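Local coordinates for putative uncharacterized protein (Chaetomium thermophilum, PDB 4XRI) that probably works as a HEAT-repeat nuclear import receptor of the importin-beta family, carrying proteins into the nucleus and binding a small GTPase, at residues A[437-442]-A[474-479]; A[443-446]-A[452-455]; A[461-466]-A[485-490]; A[500-505]-A[535-540]. The protein carries 2 engineered substitutions. One frame throughout, in Å; residues are numbered along the deposited sequence.

Interaction 1: residues A[437-442]-A[474-479]; sequences STAYAL and PKMAAS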
loop_
_atom_site.group_PDB
_atom_site.type_symbol
_atom_site.label_atom_id
_atom_site.label_comp_id
_atom_site.label_asym_id
_atom_site.label_seq_id
_atom_site.Cartn_x
_atom_site.Cartn_y
_atom_site.Cartn_z
ATOM N N SER A 437 19.103 16.790 5.598
ATOM C CA SER A 437 19.010 15.747 6.613
ATOM C C SER A 437 18.637 16.336 7.966
ATOM O O SER A 437 17.999 15.680 8.786
ATOM C CB SER A 437 20.330 14.979 6.722
ATOM O OG SER A 437 20.647 14.338 5.498
ATOM N N THR A 438 19.050 17.578 8.193
ATOM C CA THR A 438 18.736 18.270 9.435
ATOM C C THR A 438 17.254 18.617 9.500
ATOM O O THR A 438 16.596 18.399 10.519
ATOM C CB THR A 438 19.565 19.555 9.591
ATOM O OG1 THR A 438 20.954 19.217 9.689
ATOM C CG2 THR A 438 19.145 20.306 10.838
ATOM N N ALA A 439 16.738 19.157 8.400
ATOM C CA ALA A 439 15.325 19.505 8.303
ATOM C C ALA A 439 14.441 18.284 8.533
ATOM O O ALA A 439 13.479 18.337 9.296
ATOM C CB ALA A 439 15.025 20.128 6.950
ATOM N N TYR A 440 14.789 17.181 7.876
ATOM C CA TYR A 440 14.043 15.932 7.994
ATOM C C TYR A 440 14.102 15.381 9.414
ATOM O O TYR A 440 13.109 14.871 9.934
ATOM C CB TYR A 440 14.584 14.895 7.009
ATOM C CG TYR A 440 13.741 13.643 6.912
ATOM C CD1 TYR A 440 12.635 13.595 6.075
ATOM C CD2 TYR A 440 14.058 12.508 7.647
ATOM C CE1 TYR A 440 11.862 12.455 5.977
ATOM C CE2 TYR A 440 13.290 11.361 7.557
ATOM C CZ TYR A 440 12.195 11.339 6.719
ATOM O OH TYR A 440 11.426 10.201 6.623
ATOM N N ALA A 441 15.273 15.487 10.031
ATOM C CA ALA A 441 15.472 15.027 11.399
ATOM C C ALA A 441 14.612 15.835 12.362
ATOM O O ALA A 441 14.082 15.300 13.333
ATOM C CB ALA A 441 16.942 15.122 11.787
ATOM N N LEU A 442 14.484 17.130 12.086
ATOM C CA LEU A 442 13.640 18.006 12.888
ATOM C C LEU A 442 12.172 17.624 12.739
ATOM O O LEU A 442 11.388 17.767 13.674
ATOM C CB LEU A 442 13.858 19.469 12.493
ATOM C CG LEU A 442 15.174 20.092 12.967
ATOM C CD1 LEU A 442 15.460 21.390 12.233
ATOM C CD2 LEU A 442 15.127 20.324 14.470
ATOM N N PRO A 474 15.535 25.053 -2.559
ATOM C CA PRO A 474 14.644 24.040 -3.144
ATOM C C PRO A 474 15.006 22.598 -2.792
ATOM O O PRO A 474 14.108 21.775 -2.608
ATOM C CB PRO A 474 14.803 24.269 -4.650
ATOM C CG PRO A 474 15.140 25.708 -4.765
ATOM C CD PRO A 474 15.991 26.026 -3.566
ATOM N N LYS A 475 16.299 22.305 -2.700
ATOM C CA LYS A 475 16.776 20.949 -2.429
ATOM C C LYS A 475 16.265 20.406 -1.094
ATOM O O LYS A 475 16.091 19.198 -0.931
ATOM C CB LYS A 475 18.308 20.921 -2.460
ATOM C CG LYS A 475 18.952 19.620 -1.993
ATOM C CD LYS A 475 18.863 18.516 -3.031
ATOM C CE LYS A 475 19.755 17.345 -2.642
ATOM N NZ LYS A 475 19.459 16.852 -1.267
ATOM N N MET A 476 16.003 21.301 -0.146
ATOM C CA MET A 476 15.526 20.889 1.170
ATOM C C MET A 476 14.071 21.294 1.409
ATOM O O MET A 476 13.533 21.081 2.498
ATOM C CB MET A 476 16.420 21.478 2.261
ATOM C CG MET A 476 16.551 22.990 2.209
ATOM S SD MET A 476 17.778 23.627 3.363
ATOM C CE MET A 476 17.036 23.152 4.918
ATOM N N ALA A 477 13.445 21.868 0.384
ATOM C CA ALA A 477 12.071 22.373 0.474
ATOM C C ALA A 477 11.084 21.320 0.977
ATOM O O ALA A 477 10.296 21.582 1.886
ATOM C CB ALA A 477 11.616 22.901 -0.878
ATOM N N ALA A 478 11.136 20.134 0.378
ATOM C CA ALA A 478 10.240 19.037 0.739
ATOM C C ALA A 478 10.369 18.672 2.217
ATOM O O ALA A 478 9.366 18.562 2.927
ATOM C CB ALA A 478 10.519 17.822 -0.133
ATOM N N SER A 479 11.607 18.488 2.668
ATOM C CA SER A 479 11.901 18.182 4.069
ATOM C C SER A 479 11.390 19.271 5.013
ATOM O O SER A 479 10.762 18.976 6.032
ATOM C CB SER A 479 13.408 17.989 4.265
ATOM O OG SER A 479 13.852 16.772 3.690
#
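A439 and S479 form the close part of this contact between helix 432-449 and the start of helix 477-490. Both helices belong to the all-helical HEAT-repeat solenoid of importin beta. A439 CB meets S479 CB at 3.8 Å, and S479 CB also lies 3.9 Å from the backbone N of Y440. Two small side chains face each other here, and this lets the backbones come near: the CA atoms of Y440 and S479 are only 5.0 Å apart.

The buried flank is apolar and less tight. M476 sits in the turn before helix 477-490. Its CG stands between the backbone N and the carbonyl carbon (chi1 56°), and the chain then bends at its end (chi3 -64°). This brings CE to 4.2 Å from A439 CB. M427, in a loop, and I432 also touch M476.

The other flank is partly open to solvent. The ring of Y440 swings past S479, and its CD1 is 4.2 Å from S479 OG, an oblique approach. The same ring stacks with W482, one turn further along helix 477-490. The hydroxyl of S479 hydrogen-bonds to D436 OD1. Its contact with Y440 is van der Waals, S479 OG to Y440 CB, 3.9 Å.

Interaction 2: residues A[443-446]-A[452-455]; sequences GRIT and AIDP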
loop_
_atom_site.group_PDB
_atom_site.type_symbol
_atom_site.label_atom_id
_atom_site.label_comp_id
_atom_site.label_asym_id
_atom_site.label_seq_id
_atom_site.Cartn_x
_atom_site.Cartn_y
_atom_site.Cartn_z
ATOM N N GLY A 443 11.808 17.137 11.558
ATOM C CA GLY A 443 10.461 16.659 11.314
ATOM C C GLY A 443 10.202 15.374 12.072
ATOM O O GLY A 443 9.149 15.206 12.683
ATOM N N ARG A 444 11.173 14.467 12.025
ATOM C CA ARG A 444 11.118 13.230 12.797
ATOM C C ARG A 444 10.960 13.529 14.283
ATOM O O ARG A 444 10.179 12.879 14.979
ATOM C CB ARG A 444 12.378 12.387 12.560
ATOM C CG ARG A 444 12.464 11.758 11.178
ATOM C CD ARG A 444 11.665 10.465 11.105
ATOM N NE ARG A 444 12.262 9.403 11.911
ATOM C CZ ARG A 444 11.805 8.156 11.964
ATOM N NH1 ARG A 444 10.741 7.808 11.254
ATOM N NH2 ARG A 444 12.414 7.256 12.724
ATOM N N ILE A 445 11.701 14.526 14.756
ATOM C CA ILE A 445 11.671 14.914 16.162
ATOM C C ILE A 445 10.308 15.462 16.572
ATOM O O ILE A 445 9.730 15.024 17.569
ATOM C CB ILE A 445 12.754 15.964 16.472
ATOM C CG1 ILE A 445 14.124 15.294 16.542
ATOM C CG2 ILE A 445 12.454 16.682 17.781
ATOM C CD1 ILE A 445 15.225 16.228 16.955
ATOM N N THR A 446 9.804 16.422 15.801
ATOM C CA THR A 446 8.489 17.000 16.056
ATOM C C THR A 446 7.410 15.923 16.055
ATOM O O THR A 446 6.550 15.886 16.933
ATOM C CB THR A 446 8.128 18.067 15.004
ATOM O OG1 THR A 446 9.082 19.133 15.051
ATOM C CG2 THR A 446 6.736 18.622 15.266
ATOM N N ALA A 452 8.480 17.171 23.874
ATOM C CA ALA A 452 9.789 17.545 24.396
ATOM C C ALA A 452 10.202 18.933 23.921
ATOM O O ALA A 452 11.060 19.575 24.524
ATOM C CB ALA A 452 10.830 16.518 23.995
ATOM N N ILE A 453 9.593 19.389 22.832
ATOM C CA ILE A 453 9.858 20.727 22.320
ATOM C C ILE A 453 9.053 21.757 23.097
ATOM O O ILE A 453 7.824 21.705 23.110
ATOM C CB ILE A 453 9.506 20.856 20.822
ATOM C CG1 ILE A 453 9.895 19.589 20.057
ATOM C CG2 ILE A 453 10.163 22.090 20.222
ATOM C CD1 ILE A 453 9.448 19.601 18.614
ATOM N N ASP A 454 9.738 22.691 23.745
ATOM C CA ASP A 454 9.038 23.777 24.417
ATOM C C ASP A 454 8.866 24.949 23.457
ATOM O O ASP A 454 9.842 25.442 22.891
ATOM C CB ASP A 454 9.773 24.229 25.677
ATOM C CG ASP A 454 8.907 25.099 26.570
ATOM O OD1 ASP A 454 8.278 24.555 27.503
ATOM O OD2 ASP A 454 8.845 26.323 26.333
ATOM N N PRO A 455 7.613 25.388 23.271
ATOM C CA PRO A 455 7.238 26.475 22.359
ATOM C C PRO A 455 8.029 27.752 22.607
ATOM O O PRO A 455 8.680 28.272 21.704
ATOM C CB PRO A 455 5.751 26.689 22.663
ATOM C CG PRO A 455 5.285 25.386 23.207
ATOM C CD PRO A 455 6.444 24.832 23.974
#
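I453 points its CD1 methyl at the backbone and side chain of T446, across the loop that joins helix 432-449 to helix 455-472. The two helices are neighbours in the HEAT-repeat solenoid, and all three residues that touch are buried.

The van der Waals part rests on one methyl group. I453 CD1 lies 3.6 Å from T446 OG1, 3.8 Å from T446 CA and 4.1 Å from T446 CB. It thus meets the root of the threonine as well as its oxygen. The side chains of T446 and I453 cross at about a right angle. In I453, CG1 stands beside the backbone N (chi1 -39°) and the chain then runs extended (chi2 174°), which carries CD1 to the helix. A purely apolar touch follows on the flank, where I445 CG2 is 4.3 Å from I453 CD1. I445 itself packs on V416, M420 and L423 of helix 409-425. I453, coming from the loop, touches both helices: T446 and I445 on one, H458 in the first turn of the other.

The polar part stays within helix 432-449. The hydroxyl of T446 is hydrogen-bonded to L442 O, one turn back.

The chemistry implies contact by dispersion, with no charge or polar pairing between the two segments. With its hydroxyl tied to the main chain, T446 can meet a buried methyl without leaving that oxygen lacking a partner.

Interaction 3: residues A[461-466]-A[485-490]; sequences PLIRSL and MNIAER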
loop_
_atom_site.group_PDB
_atom_site.type_symbol
_atom_site.label_atom_id
_atom_site.label_comp_id
_atom_site.label_asym_id
_atom_site.label_seq_id
_atom_site.Cartn_x
_atom_site.Cartn_y
_atom_site.Cartn_z
ATOM N N PRO A 461 12.502 29.784 16.545
ATOM C CA PRO A 461 13.683 29.555 15.704
ATOM C C PRO A 461 13.512 28.365 14.769
ATOM O O PRO A 461 13.940 28.423 13.616
ATOM C CB PRO A 461 14.797 29.285 16.725
ATOM C CG PRO A 461 14.336 29.951 17.966
ATOM C CD PRO A 461 12.855 29.754 17.976
ATOM N N LEU A 462 12.896 27.301 15.272
ATOM C CA LEU A 462 12.631 26.111 14.473
ATOM C C LEU A 462 11.847 26.464 13.218
ATOM O O LEU A 462 12.277 26.159 12.107
ATOM C CB LEU A 462 11.868 25.072 15.297
ATOM C CG LEU A 462 11.446 23.790 14.575
ATOM C CD1 LEU A 462 12.651 23.096 13.974
ATOM C CD2 LEU A 462 10.710 22.863 15.526
ATOM N N ILE A 463 10.708 27.125 13.404
ATOM C CA ILE A 463 9.865 27.545 12.291
ATOM C C ILE A 463 10.623 28.471 11.340
ATOM O O ILE A 463 10.523 28.340 10.118
ATOM C CB ILE A 463 8.577 28.250 12.797
ATOM C CG1 ILE A 463 7.426 27.248 12.906
ATOM C CG2 ILE A 463 8.164 29.385 11.877
ATOM C CD1 ILE A 463 7.376 26.504 14.215
ATOM N N ARG A 464 11.397 29.392 11.905
ATOM C CA ARG A 464 12.114 30.379 11.107
ATOM C C ARG A 464 13.156 29.719 10.208
ATOM O O ARG A 464 13.307 30.090 9.042
ATOM C CB ARG A 464 12.781 31.417 12.013
ATOM C CG ARG A 464 13.186 32.699 11.303
ATOM C CD ARG A 464 13.626 33.759 12.298
ATOM N NE ARG A 464 14.804 33.344 13.052
ATOM C CZ ARG A 464 15.227 33.938 14.164
ATOM N NH1 ARG A 464 16.312 33.494 14.784
ATOM N NH2 ARG A 464 14.560 34.971 14.660
ATOM N N SER A 465 13.863 28.734 10.754
ATOM C CA SER A 465 14.899 28.024 10.011
ATOM C C SER A 465 14.302 27.176 8.894
ATOM O O SER A 465 14.854 27.093 7.796
ATOM C CB SER A 465 15.721 27.140 10.952
ATOM O OG SER A 465 14.942 26.073 11.462
ATOM N N LEU A 466 13.169 26.545 9.184
ATOM C CA LEU A 466 12.481 25.714 8.205
ATOM C C LEU A 466 11.940 26.558 7.057
ATOM O O LEU A 466 12.054 26.177 5.892
ATOM C CB LEU A 466 11.349 24.933 8.872
ATOM C CG LEU A 466 11.807 23.933 9.934
ATOM C CD1 LEU A 466 10.643 23.512 10.802
ATOM C CD2 LEU A 466 12.462 22.724 9.292
ATOM N N MET A 485 4.633 20.831 8.497
ATOM C CA MET A 485 3.326 20.188 8.610
ATOM C C MET A 485 3.169 19.473 9.948
ATOM O O MET A 485 2.138 19.602 10.614
ATOM C CB MET A 485 3.112 19.198 7.463
ATOM C CG MET A 485 2.716 19.837 6.144
ATOM S SD MET A 485 2.071 18.621 4.983
ATOM C CE MET A 485 3.498 17.559 4.776
ATOM N N ASN A 486 4.197 18.717 10.328
ATOM C CA ASN A 486 4.243 18.052 11.629
ATOM C C ASN A 486 4.000 19.022 12.779
ATOM O O ASN A 486 3.201 18.752 13.671
ATOM C CB ASN A 486 5.592 17.352 11.826
ATOM C CG ASN A 486 5.687 16.042 11.069
ATOM O OD1 ASN A 486 4.682 15.371 10.837
ATOM N ND2 ASN A 486 6.901 15.667 10.686
ATOM N N ILE A 487 4.699 20.151 12.739
ATOM C CA ILE A 487 4.582 21.190 13.756
ATOM C C ILE A 487 3.167 21.753 13.844
ATOM O O ILE A 487 2.617 21.912 14.937
ATOM C CB ILE A 487 5.563 22.336 13.474
ATOM C CG1 ILE A 487 7.001 21.848 13.648
ATOM C CG2 ILE A 487 5.284 23.522 14.379
ATOM C CD1 ILE A 487 8.017 22.771 13.037
ATOM N N ALA A 488 2.583 22.051 12.686
ATOM C CA ALA A 488 1.214 22.551 12.623
ATOM C C ALA A 488 0.235 21.542 13.217
ATOM O O ALA A 488 -0.731 21.915 13.882
ATOM C CB ALA A 488 0.836 22.877 11.186
ATOM N N GLU A 489 0.498 20.262 12.977
ATOM C CA GLU A 489 -0.341 19.189 13.505
ATOM C C GLU A 489 -0.189 19.033 15.016
ATOM O O GLU A 489 -1.165 18.775 15.721
ATOM C CB GLU A 489 -0.009 17.863 12.816
ATOM C CG GLU A 489 -0.482 17.769 11.375
ATOM C CD GLU A 489 0.042 16.530 10.672
ATOM O OE1 GLU A 489 0.716 15.710 11.332
ATOM O OE2 GLU A 489 -0.217 16.379 9.459
ATOM N N ARG A 490 1.037 19.191 15.506
ATOM C CA ARG A 490 1.343 18.934 16.910
ATOM C C ARG A 490 1.064 20.127 17.825
ATOM O O ARG A 490 0.834 19.955 19.022
ATOM C CB ARG A 490 2.807 18.512 17.057
ATOM C CG ARG A 490 3.158 17.223 16.334
ATOM C CD ARG A 490 2.405 16.038 16.906
ATOM N NE ARG A 490 2.439 14.892 16.003
ATOM C CZ ARG A 490 1.956 13.691 16.302
ATOM N NH1 ARG A 490 1.405 13.475 17.490
ATOM N NH2 ARG A 490 2.025 12.706 15.416
#
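The segments 461-466 and 485-490, which touch through L462, I463, L466 and I487, run roughly antiparallel, with their helix axes at 149° and 11.6 Å apart at closest approach. I463 and I487 have the nearest CA atoms, 8.4 Å apart.

I487 is the only residue of its segment that makes these contacts. Its CG1 branch lies beside the backbone N (chi1 -67°), and the extended chain sends CD1 between two leucines. L466 meets it tip to tip, with L466 CD1 at 3.5 Å from I487 CD1. L462 also comes tip to tip, with L462 CD2 at 3.7 Å from I487 CD1. The second branch of I487 has its own partner: I487 CG2 is 3.6 Å from I463 CD1. The side chains of I463 and I487 cross obliquely, and I463 CD1 also comes within 4.0 Å of I487 CD1. Both branches of the isoleucine are therefore held, and its rotation is probably restricted.

S465 turns its hydroxyl back to its own helix and gives a hydrogen bond to L462 O, OG to O 2.7 Å. The same carbonyl accepts from L466 N, so two donors share it.

Neighbouring helices and a loop add to the contact. L442 of helix 432-449 touches L462, and T446 touches both L462 and I487. L502 touches I463 and I487. Antiparallel helix pairs packed side by side through buried apolar residues are the building plan of HEAT-repeat solenoids such as importin beta.

Interaction 4: residues A[500-505]-A[535-540]; sequences NPLTPH and SVFVQN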
loop_
_atom_site.group_PDB
_atom_site.type_symbol
_atom_site.label_atom_id
_atom_site.label_comp_id
_atom_site.label_asym_id
_atom_site.label_seq_id
_atom_site.Cartn_x
_atom_site.Cartn_y
_atom_site.Cartn_z
ATOM N N ASN A 500 -3.385 28.861 19.814
ATOM C CA ASN A 500 -2.438 27.768 19.995
ATOM C C ASN A 500 -1.030 28.350 19.834
ATOM O O ASN A 500 -0.904 29.514 19.461
ATOM C CB ASN A 500 -2.731 26.619 19.011
ATOM C CG ASN A 500 -2.599 27.024 17.549
ATOM O OD1 ASN A 500 -1.692 27.762 17.161
ATOM N ND2 ASN A 500 -3.508 26.517 16.722
ATOM N N PRO A 501 0.028 27.568 20.131
ATOM C CA PRO A 501 1.374 28.157 20.053
ATOM C C PRO A 501 1.739 28.816 18.718
ATOM O O PRO A 501 2.538 29.753 18.710
ATOM C CB PRO A 501 2.288 26.955 20.310
ATOM C CG PRO A 501 1.487 26.066 21.174
ATOM C CD PRO A 501 0.068 26.206 20.701
ATOM N N LEU A 502 1.164 28.348 17.615
ATOM C CA LEU A 502 1.527 28.865 16.296
ATOM C C LEU A 502 0.761 30.126 15.908
ATOM O O LEU A 502 1.102 30.785 14.927
ATOM C CB LEU A 502 1.304 27.795 15.228
ATOM C CG LEU A 502 2.477 26.855 14.955
ATOM C CD1 LEU A 502 2.177 25.973 13.754
ATOM C CD2 LEU A 502 3.754 27.651 14.734
ATOM N N THR A 503 -0.271 30.456 16.678
ATOM C CA THR A 503 -1.143 31.589 16.369
ATOM C C THR A 503 -0.403 32.926 16.204
ATOM O O THR A 503 -0.671 33.662 15.253
ATOM C CB THR A 503 -2.229 31.767 17.450
ATOM O OG1 THR A 503 -2.913 30.527 17.656
ATOM C CG2 THR A 503 -3.232 32.831 17.027
ATOM N N PRO A 504 0.527 33.258 17.125
ATOM C CA PRO A 504 1.237 34.518 16.879
ATOM C C PRO A 504 2.186 34.445 15.680
ATOM O O PRO A 504 2.731 35.472 15.273
ATOM C CB PRO A 504 2.018 34.739 18.179
ATOM C CG PRO A 504 2.196 33.382 18.747
ATOM C CD PRO A 504 0.935 32.651 18.407
ATOM N N HIS A 505 2.381 33.251 15.128
ATOM C CA HIS A 505 3.222 33.077 13.948
ATOM C C HIS A 505 2.398 32.818 12.692
ATOM O O HIS A 505 2.949 32.730 11.594
ATOM C CB HIS A 505 4.206 31.923 14.146
ATOM C CG HIS A 505 5.117 32.093 15.322
ATOM N ND1 HIS A 505 4.993 31.341 16.470
ATOM C CD2 HIS A 505 6.166 32.921 15.523
ATOM C CE1 HIS A 505 5.929 31.702 17.330
ATOM N NE2 HIS A 505 6.654 32.659 16.781
ATOM N N SER A 535 -2.372 24.299 3.730
ATOM C CA SER A 535 -3.603 23.586 4.036
ATOM C C SER A 535 -3.629 23.124 5.493
ATOM O O SER A 535 -4.623 23.308 6.192
ATOM C CB SER A 535 -3.774 22.385 3.101
ATOM O OG SER A 535 -4.886 21.598 3.492
ATOM N N VAL A 536 -2.529 22.526 5.937
ATOM C CA VAL A 536 -2.428 21.963 7.280
ATOM C C VAL A 536 -2.401 23.058 8.347
ATOM O O VAL A 536 -2.956 22.890 9.435
ATOM C CB VAL A 536 -1.172 21.072 7.409
ATOM C CG1 VAL A 536 -0.966 20.621 8.845
ATOM C CG2 VAL A 536 -1.285 19.871 6.482
ATOM N N PHE A 537 -1.765 24.180 8.027
ATOM C CA PHE A 537 -1.774 25.338 8.919
ATOM C C PHE A 537 -3.199 25.842 9.133
ATOM O O PHE A 537 -3.583 26.197 10.247
ATOM C CB PHE A 537 -0.896 26.461 8.363
ATOM C CG PHE A 537 0.500 26.474 8.921
ATOM C CD1 PHE A 537 1.454 25.579 8.465
ATOM C CD2 PHE A 537 0.859 27.388 9.895
ATOM C CE1 PHE A 537 2.738 25.593 8.976
ATOM C CE2 PHE A 537 2.139 27.409 10.408
ATOM C CZ PHE A 537 3.080 26.509 9.949
ATOM N N VAL A 538 -3.978 25.860 8.056
ATOM C CA VAL A 538 -5.367 26.298 8.113
ATOM C C VAL A 538 -6.218 25.339 8.931
ATOM O O VAL A 538 -6.983 25.763 9.801
ATOM C CB VAL A 538 -5.978 26.431 6.703
ATOM C CG1 VAL A 538 -7.492 26.559 6.785
ATOM C CG2 VAL A 538 -5.376 27.620 5.981
ATOM N N GLN A 539 -6.083 24.047 8.641
ATOM C CA GLN A 539 -6.832 23.008 9.344
ATOM C C GLN A 539 -6.680 23.119 10.860
ATOM O O GLN A 539 -7.643 22.936 11.604
ATOM C CB GLN A 539 -6.384 21.614 8.887
ATOM C CG GLN A 539 -6.700 21.282 7.439
ATOM C CD GLN A 539 -6.175 19.918 7.033
ATOM O OE1 GLN A 539 -5.805 19.105 7.881
ATOM N NE2 GLN A 539 -6.132 19.661 5.731
ATOM N N ASN A 540 -5.467 23.431 11.303
ATOM C CA ASN A 540 -5.146 23.459 12.724
ATOM C C ASN A 540 -5.128 24.864 13.321
ATOM O O ASN A 540 -4.605 25.074 14.417
ATOM C CB ASN A 540 -3.789 22.797 12.958
ATOM C CG ASN A 540 -3.772 21.339 12.549
ATOM O OD1 ASN A 540 -4.147 20.463 13.327
ATOM N ND2 ASN A 540 -3.337 21.070 11.322
#
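The F537 ring meets L502, whose CD1 lies 3.6 Å from F537 CE2 and 3.9 Å from F537 CZ. The methyl approaches the ring obliquely, and the two side chains cross at about a right angle. A488 of helix 477-490 also touches F537. The contact joins the type I turn leading into helix 503-516 to the end of helix 524-539 in the HEAT-repeat solenoid.

Two carboxamides, of N500 and N540, take part as well. The N500 amide lies near the residue that follows helix 524-539, with N500 ND2 2.9 Å from N540 O. The same ND2 is hydrogen-bonded to A492 O. N500 and T503 form a capping box: N500 N gives a nearly straight bond to T503 OG1, 2.8 Å at 176°. N500 OD1 accepts a weak bond from L502 N, a capping bond.

N540 folds its amide back over its own helix. Its ND2 bonds to V536 O at 2.6 Å, with that oxygen close to the amide plane. V536 O is gripped twice, since N540 N and N540 ND2 reach it from opposite faces of its carbonyl plane.

How the interactions relate
The four contacts follow one run of the solenoid from helix 432-449 to helix 524-539. Interactions 1 and 2 share helix 432-449, and interactions 1 and 3 share helix 477-490. Interaction 3 is the middle member, touching all the others. It meets interaction 1 through L442 CD1 and L462 CD1, 3.7 Å apart. Its centre is about 8 Å from that of interaction 2, where N486 ND2 lies 3.0 Å from G443 O. Toward interaction 4, about 10 Å away between centres, A488 CA is 3.7 Å from L502 CD1. Interactions 1 and 4 do not touch, and their centres are about 20 Å apart.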